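Local coordinates for putative GH105 family protein (Salmonella enterica subsp. enterica serovar Paratyphi A, PDB 3QWT) that is of unproven function but, as a putative GH105 glycoside hydrolase, probably cleaves unsaturated uronyl residues from the ends of oligosaccharides left by polysaccharide lyases, at residues A[33-37]-A[366-370]; A[73-77]-A[91-96]; A[149-155]-A[164-170]; A[340-344]-A[358-364]. One frame throughout, in Å; residues are numbered along the deposited sequence.

The four contacts illustrate how an alpha/alpha toroid is closed, built from hairpins and fitted with loops. Contact 1 joins helix 23-37 to helix 363-377, near the two ends of the chain, and the other three are nested inside the loop it closes, following one another in the order 2, 3, 4. Contact 2, between helices 67-83 and 86-102, has its centre about 12 Å from that of contact 1, and the two touch through Met76, Leu37 and Met370. Contact 4 leads into helix 363-377, shares that helix with contact 1 and touches it where Leu37 meets Pro363. Contact 3, centred about 29 Å from contact 1 across the chain's centre, pairs a loop with short strand 165-167 beside a bound glycerol.

Contact 1. Residues A[33-37]-A[366-370]; sequences VTHNL and QAMAM
The first and last helices of the alpha/alpha toroid meet where Val33 and Leu37 of helix 23-37 face Gln366 and Met370 of helix 363-377. Their short segments run nearly antiparallel, at 162°, with axes 9.5 Å apart at closest approach. One polar bond spans them: Gln366 NE2 donates to Val33 O at 3.3 Å. It is almost straight (169°) and arrives on a carbonyl lone pair, with the acceptor lying in the plane of the Gln366 amide. Val33 O thus serves two donors, since it also takes the helical bond from Leu37 N. Gly336 O receives a further bond from Gln366 NE2 and Leu338 N gives one to OE1, which together fix the rotation of the amide. Such a seam closes the ring of helices by bringing distant parts of the chain side by side. The aliphatic stem of Gln366 runs past Leu37 in the opposite direction, Gln366 CB to Leu37 CG 3.8 Å. Selenomethionine Met370 takes a first torsion of 62°, its CG between the backbone N and carbonyl carbon, and the chain then sends CE to Leu37 CD1 at 3.6 Å. The same methyl meets Val33 CG1 at 3.7 Å. Met76 of helix 67-83 packs on both Leu37 and Met370.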
loop_
_atom_site.group_PDB
_atom_site.type_symbol
_atom_site.label_atom_id
_atom_site.label_comp_id
_atom_site.label_asym_id
_atom_site.label_seq_id
_atom_site.Cartn_x
_atom_site.Cartn_y
_atom_site.Cartn_z
ATOM N N VAL A 33 -23.404 -26.472 -36.255
ATOM C CA VAL A 33 -24.212 -25.343 -35.834
ATOM C C VAL A 33 -23.586 -24.028 -36.314
ATOM O O VAL A 33 -24.284 -23.095 -36.711
ATOM C CB VAL A 33 -24.392 -25.390 -34.297
ATOM C CG1 VAL A 33 -24.928 -24.080 -33.739
ATOM C CG2 VAL A 33 -25.311 -26.558 -33.934
ATOM N N THR A 34 -22.262 -23.967 -36.304
ATOM C CA THR A 34 -21.550 -22.776 -36.753
ATOM C C THR A 34 -21.706 -22.619 -38.252
ATOM O O THR A 34 -21.956 -21.522 -38.745
ATOM C CB THR A 34 -20.059 -22.843 -36.384
ATOM O OG1 THR A 34 -19.940 -22.924 -34.964
ATOM C CG2 THR A 34 -19.319 -21.604 -36.860
ATOM N N HIS A 35 -21.575 -23.729 -38.969
ATOM C CA HIS A 35 -21.672 -23.712 -40.420
ATOM C C HIS A 35 -23.047 -23.213 -40.840
ATOM O O HIS A 35 -23.187 -22.433 -41.787
ATOM C CB HIS A 35 -21.413 -25.103 -40.997
ATOM C CG HIS A 35 -21.402 -25.134 -42.495
ATOM N ND1 HIS A 35 -22.477 -25.579 -43.240
ATOM C CD2 HIS A 35 -20.460 -24.752 -43.386
ATOM C CE1 HIS A 35 -22.190 -25.475 -44.521
ATOM N NE2 HIS A 35 -20.972 -24.979 -44.640
ATOM N N ASN A 36 -24.059 -23.659 -40.111
ATOM C CA ASN A 36 -25.419 -23.202 -40.336
ATOM C C ASN A 36 -25.545 -21.673 -40.167
ATOM O O ASN A 36 -25.994 -20.968 -41.072
ATOM C CB ASN A 36 -26.371 -23.961 -39.395
ATOM C CG ASN A 36 -27.801 -23.958 -39.884
ATOM O OD1 ASN A 36 -28.580 -23.083 -39.526
ATOM N ND2 ASN A 36 -28.154 -24.946 -40.708
ATOM N N LEU A 37 -25.119 -21.167 -39.016
ATOM C CA LEU A 37 -25.194 -19.737 -38.704
ATOM C C LEU A 37 -24.699 -18.823 -39.824
ATOM O O LEU A 37 -25.443 -17.974 -40.309
ATOM C CB LEU A 37 -24.414 -19.438 -37.420
ATOM C CG LEU A 37 -24.686 -18.154 -36.628
ATOM C CD1 LEU A 37 -23.856 -18.152 -35.334
ATOM C CD2 LEU A 37 -24.410 -16.894 -37.429
ATOM N N GLN A 366 -28.480 -20.179 -33.062
ATOM C CA GLN A 366 -27.275 -20.982 -33.228
ATOM C C GLN A 366 -26.237 -20.668 -32.148
ATOM O O GLN A 366 -25.576 -21.559 -31.610
ATOM C CB GLN A 366 -26.649 -20.707 -34.597
ATOM C CG GLN A 366 -27.613 -20.818 -35.777
ATOM C CD GLN A 366 -28.293 -22.162 -35.838
ATOM O OE1 GLN A 366 -29.515 -22.264 -35.693
ATOM N NE2 GLN A 366 -27.504 -23.210 -36.045
ATOM N N ALA A 367 -26.071 -19.393 -31.844
ATOM C CA ALA A 367 -25.001 -19.008 -30.938
ATOM C C ALA A 367 -25.293 -19.547 -29.552
ATOM O O ALA A 367 -24.426 -20.129 -28.904
ATOM C CB ALA A 367 -24.807 -17.493 -30.918
HETATM N N MSE A 368 -26.530 -19.381 -29.110
HETATM C CA MSE A 368 -26.891 -19.851 -27.775
HETATM C C MSE A 368 -26.736 -21.371 -27.661
HETATM O O MSE A 368 -26.258 -21.878 -26.650
HETATM C CB MSE A 368 -28.281 -19.351 -27.385
HETATM C CG MSE A 368 -28.278 -17.841 -27.183
HETATM SE SE MSE A 368 -30.028 -17.036 -27.413
HETATM C CE MSE A 368 -30.613 -17.113 -25.541
ATOM N N ALA A 369 -27.086 -22.098 -28.717
ATOM C CA ALA A 369 -26.788 -23.521 -28.719
ATOM C C ALA A 369 -25.300 -23.745 -28.442
ATOM O O ALA A 369 -24.933 -24.615 -27.656
ATOM C CB ALA A 369 -27.203 -24.169 -30.029
HETATM N N MSE A 370 -24.430 -22.961 -29.067
HETATM C CA MSE A 370 -23.016 -23.238 -28.871
HETATM C C MSE A 370 -22.520 -22.736 -27.534
HETATM O O MSE A 370 -21.605 -23.310 -26.957
HETATM C CB MSE A 370 -22.134 -22.806 -30.064
HETATM C CG MSE A 370 -22.096 -21.334 -30.426
HETATM SE SE MSE A 370 -21.333 -21.102 -32.249
HETATM C CE MSE A 370 -23.003 -20.917 -33.204
#

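Contact 2. Residues A[73-77]-A[91-96]; sequences LYGMY and IIDDWF
Leu73 meets two aromatic rings, and its two methyls touch different parts of Trp95. CD1 sits over one face of the indole, 3.9 Å from the centroid of the six-membered ring and 22° off its normal, a CH-pi contact displaced toward the rim. The other methyl, CD2, reaches the base of the same side chain, 3.9 Å from Trp95 CB. CD1 also meets Phe96, with CZ 3.9 Å away, and so lies against two rings at once. Trp62 and Trp65 pack around the indole as well, and Arg99 makes a cation-pi contact with it.

The remaining contacts are mostly aliphatic. Selenomethionine Met76 stays extended beyond CG and crosses Ile91 at about a right angle, its SE 3.4 Å from Ile91 CG2. Ile92 CD1 lies 4.0 Å from Met76 CB and 3.8 Å from Tyr77 CA, near the plane of the Tyr77 ring at its edge. No hydrogen bond links the two segments, and apolar side chains make the contact between them. The short axes lie 10.5 Å apart at 151°. Two consecutive helices, 67-83 and 86-102, joined by a link of two residues and packed nearly antiparallel, form the helical hairpin from which six-hairpin toroids are built.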
loop_
_atom_site.group_PDB
_atom_site.type_symbol
_atom_site.label_atom_id
_atom_site.label_comp_id
_atom_site.label_asym_id
_atom_site.label_seq_id
_atom_site.Cartn_x
_atom_site.Cartn_y
_atom_site.Cartn_z
ATOM N N LEU A 73 -21.467 -13.705 -32.218
ATOM C CA LEU A 73 -20.022 -13.608 -32.031
ATOM C C LEU A 73 -19.596 -14.108 -30.639
ATOM O O LEU A 73 -18.524 -14.688 -30.475
ATOM C CB LEU A 73 -19.528 -12.168 -32.269
ATOM C CG LEU A 73 -19.719 -11.582 -33.687
ATOM C CD1 LEU A 73 -19.820 -10.054 -33.649
ATOM C CD2 LEU A 73 -18.607 -12.021 -34.655
ATOM N N TYR A 74 -20.428 -13.876 -29.635
ATOM C CA TYR A 74 -20.051 -14.231 -28.266
ATOM C C TYR A 74 -20.033 -15.753 -28.098
ATOM O O TYR A 74 -19.096 -16.325 -27.535
ATOM C CB TYR A 74 -21.015 -13.576 -27.285
ATOM C CG TYR A 74 -20.601 -13.613 -25.843
ATOM C CD1 TYR A 74 -19.318 -13.259 -25.459
ATOM C CD2 TYR A 74 -21.513 -13.964 -24.855
ATOM C CE1 TYR A 74 -18.944 -13.275 -24.132
ATOM C CE2 TYR A 74 -21.155 -13.981 -23.530
ATOM C CZ TYR A 74 -19.863 -13.633 -23.168
ATOM O OH TYR A 74 -19.496 -13.645 -21.843
ATOM N N GLY A 75 -21.066 -16.411 -28.615
ATOM C CA GLY A 75 -21.115 -17.861 -28.595
ATOM C C GLY A 75 -19.899 -18.457 -29.282
ATOM O O GLY A 75 -19.250 -19.352 -28.750
HETATM N N MSE A 76 -19.586 -17.955 -30.472
HETATM C CA MSE A 76 -18.367 -18.352 -31.172
HETATM C C MSE A 76 -17.131 -18.094 -30.321
HETATM O O MSE A 76 -16.244 -18.953 -30.220
HETATM C CB MSE A 76 -18.233 -17.588 -32.490
HETATM C CG MSE A 76 -19.227 -18.008 -33.555
HETATM SE SE MSE A 76 -18.918 -17.044 -35.241
HETATM C CE MSE A 76 -20.461 -17.706 -36.232
ATOM N N TYR A 77 -17.063 -16.910 -29.712
ATOM C CA TYR A 77 -15.875 -16.558 -28.944
ATOM C C TYR A 77 -15.665 -17.594 -27.855
ATOM O O TYR A 77 -14.564 -18.103 -27.677
ATOM C CB TYR A 77 -15.938 -15.152 -28.332
ATOM C CG TYR A 77 -14.677 -14.879 -27.556
ATOM C CD1 TYR A 77 -13.483 -14.640 -28.223
ATOM C CD2 TYR A 77 -14.656 -14.941 -26.164
ATOM C CE1 TYR A 77 -12.300 -14.437 -27.528
ATOM C CE2 TYR A 77 -13.466 -14.741 -25.457
ATOM C CZ TYR A 77 -12.297 -14.488 -26.153
ATOM O OH TYR A 77 -11.113 -14.285 -25.488
ATOM N N ILE A 91 -13.620 -16.510 -38.457
ATOM C CA ILE A 91 -15.001 -16.065 -38.644
ATOM C C ILE A 91 -15.296 -14.781 -37.851
ATOM O O ILE A 91 -15.920 -13.843 -38.359
ATOM C CB ILE A 91 -16.015 -17.179 -38.264
ATOM C CG1 ILE A 91 -15.936 -18.340 -39.260
ATOM C CG2 ILE A 91 -17.430 -16.632 -38.228
ATOM C CD1 ILE A 91 -16.777 -19.563 -38.866
ATOM N N ILE A 92 -14.827 -14.734 -36.612
ATOM C CA ILE A 92 -15.002 -13.540 -35.780
ATOM C C ILE A 92 -14.285 -12.315 -36.349
ATOM O O ILE A 92 -14.900 -11.258 -36.590
ATOM C CB ILE A 92 -14.500 -13.790 -34.365
ATOM C CG1 ILE A 92 -15.446 -14.754 -33.650
ATOM C CG2 ILE A 92 -14.346 -12.471 -33.594
ATOM C CD1 ILE A 92 -14.809 -15.433 -32.443
ATOM N N ASP A 93 -12.982 -12.457 -36.571
ATOM C CA ASP A 93 -12.203 -11.343 -37.094
ATOM C C ASP A 93 -12.736 -10.867 -38.451
ATOM O O ASP A 93 -12.808 -9.657 -38.709
ATOM C CB ASP A 93 -10.720 -11.701 -37.168
ATOM C CG ASP A 93 -10.106 -11.932 -35.789
ATOM O OD1 ASP A 93 -10.794 -11.689 -34.761
ATOM O OD2 ASP A 93 -8.932 -12.363 -35.742
ATOM N N ASP A 94 -13.135 -11.816 -39.300
ATOM C CA ASP A 94 -13.705 -11.471 -40.597
ATOM C C ASP A 94 -14.985 -10.645 -40.454
ATOM O O ASP A 94 -15.154 -9.650 -41.143
ATOM C CB ASP A 94 -13.974 -12.721 -41.443
ATOM C CG ASP A 94 -12.702 -13.350 -41.982
ATOM O OD1 ASP A 94 -11.638 -12.697 -41.936
ATOM O OD2 ASP A 94 -12.779 -14.505 -42.455
ATOM N N TRP A 95 -15.893 -11.060 -39.575
ATOM C CA TRP A 95 -17.112 -10.290 -39.395
ATOM C C TRP A 95 -16.771 -8.847 -39.050
ATOM O O TRP A 95 -17.346 -7.907 -39.607
ATOM C CB TRP A 95 -17.985 -10.876 -38.294
ATOM C CG TRP A 95 -19.340 -10.233 -38.216
ATOM C CD1 TRP A 95 -20.483 -10.654 -38.850
ATOM C CD2 TRP A 95 -19.708 -9.067 -37.463
ATOM N NE1 TRP A 95 -21.525 -9.829 -38.535
ATOM C CE2 TRP A 95 -21.087 -8.846 -37.688
ATOM C CE3 TRP A 95 -19.011 -8.192 -36.616
ATOM C CZ2 TRP A 95 -21.788 -7.785 -37.098
ATOM C CZ3 TRP A 95 -19.707 -7.137 -36.027
ATOM C CH2 TRP A 95 -21.086 -6.947 -36.269
ATOM N N PHE A 96 -15.849 -8.669 -38.115
ATOM C CA PHE A 96 -15.453 -7.324 -37.719
ATOM C C PHE A 96 -14.812 -6.547 -38.859
ATOM O O PHE A 96 -15.123 -5.381 -39.061
ATOM C CB PHE A 96 -14.532 -7.343 -36.498
ATOM C CG PHE A 96 -15.263 -7.540 -35.207
ATOM C CD1 PHE A 96 -16.251 -6.653 -34.822
ATOM C CD2 PHE A 96 -14.972 -8.614 -34.382
ATOM C CE1 PHE A 96 -16.947 -6.830 -33.642
ATOM C CE2 PHE A 96 -15.657 -8.794 -33.195
ATOM C CZ PHE A 96 -16.645 -7.902 -32.829
#

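Contact 3. Residues A[149-155]-A[164-170]; sequences DHGGMQH and QQMWDDT
A loop laid along a short strand brings His155 onto the indole of Trp167, close to a bound glycerol and on the chain's far side from the seam between its first and last helices. The rings form an offset stack, centroids 4.1 Å apart and planes at 10°, and His155 CB lies over the five-membered ring as a CH-pi partner. Polar bonds hold both rings in place. His155 ND1 and Thr170 OG1 are hydrogen-bonded at 2.8 Å, the hydroxyl lying at the imidazole edge, while NE2 bonds to the glycerol, probably a crystallisation additive that may nevertheless mark a pocket. Trp167 NE1 donates to Gln165 OE1 at 2.7 Å, which fixes the turn of the indole.

Strand 165-167 pairs with strand 216-218 along one edge; on the other, Gln165 O accepts from His155 N at 3.0 Å. Further along, the Gln164 amide grips Asp149 twice. NE2 gives to Asp149 OD1 at 2.9 Å from above the carboxylate plane, and OE1 receives Asp149 N on a lone pair at 3.2 Å. Gln154, extended with CG opposite its backbone N (chi1 178°), brings OE1 to Gln164 N at 2.9 Å, the donor standing well above the carbonyl plane. One water bridges Met153 O and Trp167 N, with a further, doubtfully short approach to Thr170 OG1. Asp169, its CB beside His155, turns its carboxylate to Trp236 and His215.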
loop_
_atom_site.group_PDB
_atom_site.type_symbol
_atom_site.label_atom_id
_atom_site.label_comp_id
_atom_site.label_asym_id
_atom_site.label_seq_id
_atom_site.Cartn_x
_atom_site.Cartn_y
_atom_site.Cartn_z
ATOM N N ASP A 149 -35.848 7.862 -16.177
ATOM C CA ASP A 149 -35.864 8.218 -14.770
ATOM C C ASP A 149 -34.828 7.386 -14.028
ATOM O O ASP A 149 -34.602 6.216 -14.363
ATOM C CB ASP A 149 -37.240 7.890 -14.158
ATOM C CG ASP A 149 -38.356 8.807 -14.656
ATOM O OD1 ASP A 149 -38.140 9.577 -15.621
ATOM O OD2 ASP A 149 -39.460 8.741 -14.078
ATOM N N HIS A 150 -34.222 7.987 -13.009
ATOM C CA HIS A 150 -33.296 7.285 -12.130
ATOM C C HIS A 150 -32.122 6.739 -12.923
ATOM O O HIS A 150 -31.499 5.760 -12.530
ATOM C CB HIS A 150 -34.025 6.164 -11.379
ATOM C CG HIS A 150 -35.091 6.662 -10.461
ATOM N ND1 HIS A 150 -34.814 7.459 -9.367
ATOM C CD2 HIS A 150 -36.437 6.488 -10.469
ATOM C CE1 HIS A 150 -35.943 7.753 -8.742
ATOM N NE2 HIS A 150 -36.942 7.170 -9.385
ATOM N N GLY A 151 -31.845 7.378 -14.054
ATOM C CA GLY A 151 -30.662 7.080 -14.830
ATOM C C GLY A 151 -30.614 5.647 -15.298
ATOM O O GLY A 151 -29.539 5.094 -15.514
ATOM N N GLY A 152 -31.784 5.037 -15.459
ATOM C CA GLY A 152 -31.847 3.714 -16.047
ATOM C C GLY A 152 -31.506 3.791 -17.521
ATOM O O GLY A 152 -31.846 4.760 -18.200
HETATM N N MSE A 153 -30.816 2.781 -18.023
HETATM C CA MSE A 153 -30.535 2.724 -19.452
HETATM C C MSE A 153 -31.821 2.485 -20.243
HETATM O O MSE A 153 -32.566 1.535 -19.976
HETATM C CB MSE A 153 -29.512 1.648 -19.750
HETATM C CG MSE A 153 -28.129 2.037 -19.260
HETATM SE SE MSE A 153 -26.798 0.850 -19.997
HETATM C CE MSE A 153 -25.219 1.975 -19.780
ATOM N N GLN A 154 -32.098 3.368 -21.194
ATOM C CA GLN A 154 -33.320 3.250 -21.966
ATOM C C GLN A 154 -33.084 2.263 -23.098
ATOM O O GLN A 154 -32.085 2.364 -23.809
ATOM C CB GLN A 154 -33.745 4.610 -22.505
ATOM C CG GLN A 154 -34.990 4.570 -23.370
ATOM C CD GLN A 154 -35.485 5.956 -23.683
ATOM O OE1 GLN A 154 -35.812 6.739 -22.777
ATOM N NE2 GLN A 154 -35.524 6.285 -24.967
ATOM N N HIS A 155 -33.978 1.289 -23.247
ATOM C CA HIS A 155 -33.799 0.293 -24.297
ATOM C C HIS A 155 -34.073 0.892 -25.677
ATOM O O HIS A 155 -35.052 0.525 -26.335
ATOM C CB HIS A 155 -34.671 -0.947 -24.061
ATOM C CG HIS A 155 -34.314 -2.104 -24.943
ATOM N ND1 HIS A 155 -33.291 -2.981 -24.641
ATOM C CD2 HIS A 155 -34.823 -2.516 -26.127
ATOM C CE1 HIS A 155 -33.202 -3.894 -25.593
ATOM N NE2 HIS A 155 -34.119 -3.634 -26.507
ATOM N N GLN A 164 -38.538 6.022 -22.016
ATOM C CA GLN A 164 -38.793 5.634 -20.625
ATOM C C GLN A 164 -38.855 4.127 -20.341
ATOM O O GLN A 164 -39.227 3.738 -19.240
ATOM C CB GLN A 164 -40.085 6.288 -20.125
ATOM C CG GLN A 164 -39.988 7.788 -19.947
ATOM C CD GLN A 164 -39.201 8.177 -18.709
ATOM O OE1 GLN A 164 -38.183 7.567 -18.380
ATOM N NE2 GLN A 164 -39.680 9.190 -18.008
ATOM N N GLN A 165 -38.502 3.289 -21.315
ATOM C CA GLN A 165 -38.586 1.832 -21.131
ATOM C C GLN A 165 -37.243 1.197 -20.778
ATOM O O GLN A 165 -36.184 1.624 -21.287
ATOM C CB GLN A 165 -39.107 1.136 -22.395
ATOM C CG GLN A 165 -40.498 1.516 -22.841
ATOM C CD GLN A 165 -40.905 0.742 -24.097
ATOM O OE1 GLN A 165 -40.399 -0.352 -24.343
ATOM N NE2 GLN A 165 -41.809 1.309 -24.890
HETATM N N MSE A 166 -37.311 0.166 -19.928
HETATM C CA MSE A 166 -36.168 -0.691 -19.590
HETATM C C MSE A 166 -36.529 -2.150 -19.901
HETATM O O MSE A 166 -37.616 -2.613 -19.546
HETATM C CB MSE A 166 -35.796 -0.539 -18.113
HETATM C CG MSE A 166 -35.255 0.840 -17.736
HETATM SE SE MSE A 166 -34.754 1.100 -15.844
HETATM C CE MSE A 166 -33.220 -0.130 -15.689
ATOM N N TRP A 167 -35.638 -2.871 -20.576
ATOM C CA TRP A 167 -35.918 -4.274 -20.917
ATOM C C TRP A 167 -34.870 -5.217 -20.344
ATOM O O TRP A 167 -33.715 -4.819 -20.149
ATOM C CB TRP A 167 -35.926 -4.485 -22.440
ATOM C CG TRP A 167 -36.918 -3.682 -23.215
ATOM C CD1 TRP A 167 -37.601 -2.587 -22.792
ATOM C CD2 TRP A 167 -37.331 -3.919 -24.565
ATOM N NE1 TRP A 167 -38.414 -2.122 -23.798
ATOM C CE2 TRP A 167 -38.262 -2.918 -24.899
ATOM C CE3 TRP A 167 -37.002 -4.882 -25.521
ATOM C CZ2 TRP A 167 -38.882 -2.855 -26.154
ATOM C CZ3 TRP A 167 -37.608 -4.813 -26.772
ATOM C CH2 TRP A 167 -38.544 -3.808 -27.072
ATOM N N ASP A 168 -35.255 -6.477 -20.129
ATOM C CA ASP A 168 -34.277 -7.528 -19.830
ATOM C C ASP A 168 -33.050 -7.462 -20.763
ATOM O O ASP A 168 -31.916 -7.505 -20.314
ATOM C CB ASP A 168 -34.903 -8.909 -20.012
ATOM C CG ASP A 168 -36.195 -9.096 -19.205
ATOM O OD1 ASP A 168 -36.518 -8.266 -18.336
ATOM O OD2 ASP A 168 -36.891 -10.096 -19.442
ATOM N N ASP A 169 -33.323 -7.401 -22.064
ATOM C CA ASP A 169 -32.338 -7.581 -23.115
ATOM C C ASP A 169 -31.163 -6.594 -22.955
ATOM O O ASP A 169 -30.028 -6.875 -23.342
ATOM C CB ASP A 169 -33.008 -7.419 -24.499
ATOM C CG ASP A 169 -34.276 -8.311 -24.671
ATOM O OD1 ASP A 169 -34.281 -9.227 -25.532
ATOM O OD2 ASP A 169 -35.275 -8.095 -23.950
ATOM N N THR A 170 -31.441 -5.433 -22.384
ATOM C CA THR A 170 -30.404 -4.442 -22.183
ATOM C C THR A 170 -29.251 -5.061 -21.419
ATOM O O THR A 170 -28.115 -4.718 -21.669
ATOM C CB THR A 170 -30.939 -3.227 -21.434
ATOM O OG1 THR A 170 -32.007 -2.652 -22.191
ATOM C CG2 THR A 170 -29.854 -2.186 -21.226
HETATM O O HOH W 1 -32.968 -1.304 -20.314
#

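Contact 4. Residues A[340-344]-A[358-364]; sequences QTSFG and PLTSMPY
Tyr364 turns the edge of its ring to Ser342 O, and its hydroxyl donates to that oxygen at 2.5 Å, in the carbonyl plane and on a lone pair. Over one face of the tyrosine lies CB of selenomethionine Met362, and Trp67 also stacks on the ring. Thr341 adds its methyl obliquely, CG2 to Tyr364 CE1 3.9 Å. The second ring, Phe343, receives Met362 SE at its edge, 5.0 Å from the centroid and 81° off the normal, a Met-aromatic contact. Folded back at chi2 (-74°) and again at chi3, the Met362 chain brings CE to Phe343 CE1 at 3.5 Å. Thr360 CG2 lies 3.8 Å from Phe343 CB, and Phe47 meets the same ring.

Alongside the ring contacts, the backbones form a single antiparallel bridge, Ser342 with Leu359 as a non-hydrogen-bonded pair. It is flanked by Thr360 N to Thr341 O at 2.7 Å and by Phe343 N to Pro358 O at 2.8 Å. The hydroxyls of Ser342 and Thr360 bond outside the contact, to Arg232 and Lys60. Segment 358-364 runs straight into helix 363-377, with Met362 at its N-cap position, while 340-344 belongs to the loop after helix 318-330. Tyr364 also touches Thr68 and Val71 of helix 67-83 and Ser295 of helix 294-309.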
loop_
_atom_site.group_PDB
_atom_site.type_symbol
_atom_site.label_atom_id
_atom_site.label_comp_id
_atom_site.label_asym_id
_atom_site.label_seq_id
_atom_site.Cartn_x
_atom_site.Cartn_y
_atom_site.Cartn_z
ATOM N N GLN A 340 -36.592 -25.033 -32.690
ATOM C CA GLN A 340 -37.637 -24.144 -32.179
ATOM C C GLN A 340 -37.154 -22.748 -31.744
ATOM O O GLN A 340 -37.376 -22.334 -30.605
ATOM C CB GLN A 340 -38.352 -24.814 -31.013
ATOM C CG GLN A 340 -39.175 -25.998 -31.408
ATOM C CD GLN A 340 -40.606 -25.614 -31.715
ATOM O OE1 GLN A 340 -41.354 -25.192 -30.831
ATOM N NE2 GLN A 340 -40.994 -25.754 -32.973
ATOM N N THR A 341 -36.506 -22.022 -32.645
ATOM C CA THR A 341 -36.093 -20.654 -32.365
ATOM C C THR A 341 -37.192 -19.647 -32.747
ATOM O O THR A 341 -37.754 -19.726 -33.836
ATOM C CB THR A 341 -34.814 -20.303 -33.151
ATOM O OG1 THR A 341 -33.775 -21.243 -32.837
ATOM C CG2 THR A 341 -34.364 -18.873 -32.845
ATOM N N SER A 342 -37.491 -18.702 -31.855
ATOM C CA SER A 342 -38.440 -17.621 -32.146
ATOM C C SER A 342 -37.712 -16.391 -32.667
ATOM O O SER A 342 -36.593 -16.083 -32.246
ATOM C CB SER A 342 -39.269 -17.233 -30.909
ATOM O OG SER A 342 -38.470 -16.619 -29.894
ATOM N N PHE A 343 -38.367 -15.691 -33.582
ATOM C CA PHE A 343 -37.807 -14.532 -34.255
ATOM C C PHE A 343 -37.702 -13.372 -33.277
ATOM O O PHE A 343 -38.222 -13.448 -32.167
ATOM C CB PHE A 343 -38.682 -14.161 -35.452
ATOM C CG PHE A 343 -38.192 -12.969 -36.209
ATOM C CD1 PHE A 343 -36.961 -12.998 -36.846
ATOM C CD2 PHE A 343 -38.955 -11.812 -36.276
ATOM C CE1 PHE A 343 -36.501 -11.893 -37.542
ATOM C CE2 PHE A 343 -38.500 -10.706 -36.967
ATOM C CZ PHE A 343 -37.272 -10.747 -37.608
ATOM N N GLY A 344 -37.018 -12.307 -33.682
ATOM C CA GLY A 344 -36.850 -11.147 -32.825
ATOM C C GLY A 344 -38.168 -10.771 -32.186
ATOM O O GLY A 344 -39.193 -10.694 -32.876
ATOM N N PRO A 358 -43.331 -15.575 -34.731
ATOM C CA PRO A 358 -42.902 -16.555 -35.739
ATOM C C PRO A 358 -41.633 -17.317 -35.349
ATOM O O PRO A 358 -40.733 -16.758 -34.692
ATOM C CB PRO A 358 -42.597 -15.686 -36.960
ATOM C CG PRO A 358 -43.271 -14.393 -36.706
ATOM C CD PRO A 358 -43.282 -14.196 -35.246
ATOM N N LEU A 359 -41.559 -18.576 -35.773
ATOM C CA LEU A 359 -40.383 -19.409 -35.537
ATOM C C LEU A 359 -39.432 -19.395 -36.733
ATOM O O LEU A 359 -39.873 -19.451 -37.879
ATOM C CB LEU A 359 -40.817 -20.838 -35.227
ATOM C CG LEU A 359 -41.732 -20.968 -34.013
ATOM C CD1 LEU A 359 -42.445 -22.307 -33.992
ATOM C CD2 LEU A 359 -40.949 -20.754 -32.727
ATOM N N THR A 360 -38.130 -19.325 -36.480
ATOM C CA THR A 360 -37.161 -19.256 -37.578
ATOM C C THR A 360 -35.729 -19.212 -37.053
ATOM O O THR A 360 -35.487 -18.755 -35.943
ATOM C CB THR A 360 -37.390 -18.012 -38.473
ATOM O OG1 THR A 360 -36.570 -18.096 -39.649
ATOM C CG2 THR A 360 -37.051 -16.730 -37.707
ATOM N N SER A 361 -34.787 -19.669 -37.870
ATOM C CA SER A 361 -33.394 -19.757 -37.473
ATOM C C SER A 361 -32.753 -18.372 -37.324
ATOM O O SER A 361 -33.043 -17.467 -38.091
ATOM C CB SER A 361 -32.631 -20.597 -38.495
ATOM O OG SER A 361 -32.770 -20.054 -39.798
HETATM N N MSE A 362 -31.894 -18.198 -36.327
HETATM C CA MSE A 362 -31.285 -16.891 -36.103
HETATM C C MSE A 362 -29.869 -17.013 -35.571
HETATM O O MSE A 362 -29.518 -18.014 -34.953
HETATM C CB MSE A 362 -32.137 -16.052 -35.141
HETATM C CG MSE A 362 -33.549 -15.807 -35.662
HETATM SE SE MSE A 362 -33.522 -14.497 -37.117
HETATM C CE MSE A 362 -33.511 -12.891 -36.003
ATOM N N PRO A 363 -29.039 -15.997 -35.832
ATOM C CA PRO A 363 -27.682 -15.978 -35.276
ATOM C C PRO A 363 -27.679 -16.315 -33.779
ATOM O O PRO A 363 -26.890 -17.142 -33.342
ATOM C CB PRO A 363 -27.235 -14.532 -35.509
ATOM C CG PRO A 363 -27.962 -14.127 -36.751
ATOM C CD PRO A 363 -29.308 -14.835 -36.696
ATOM N N TYR A 364 -28.570 -15.706 -33.007
ATOM C CA TYR A 364 -28.602 -15.970 -31.569
ATOM C C TYR A 364 -29.097 -17.381 -31.233
ATOM O O TYR A 364 -28.683 -17.968 -30.230
ATOM C CB TYR A 364 -29.439 -14.921 -30.846
ATOM C CG TYR A 364 -30.852 -14.804 -31.351
ATOM C CD1 TYR A 364 -31.849 -15.652 -30.885
ATOM C CD2 TYR A 364 -31.197 -13.832 -32.280
ATOM C CE1 TYR A 364 -33.157 -15.540 -31.341
ATOM C CE2 TYR A 364 -32.498 -13.705 -32.737
ATOM C CZ TYR A 364 -33.476 -14.565 -32.271
ATOM O OH TYR A 364 -34.772 -14.436 -32.733
#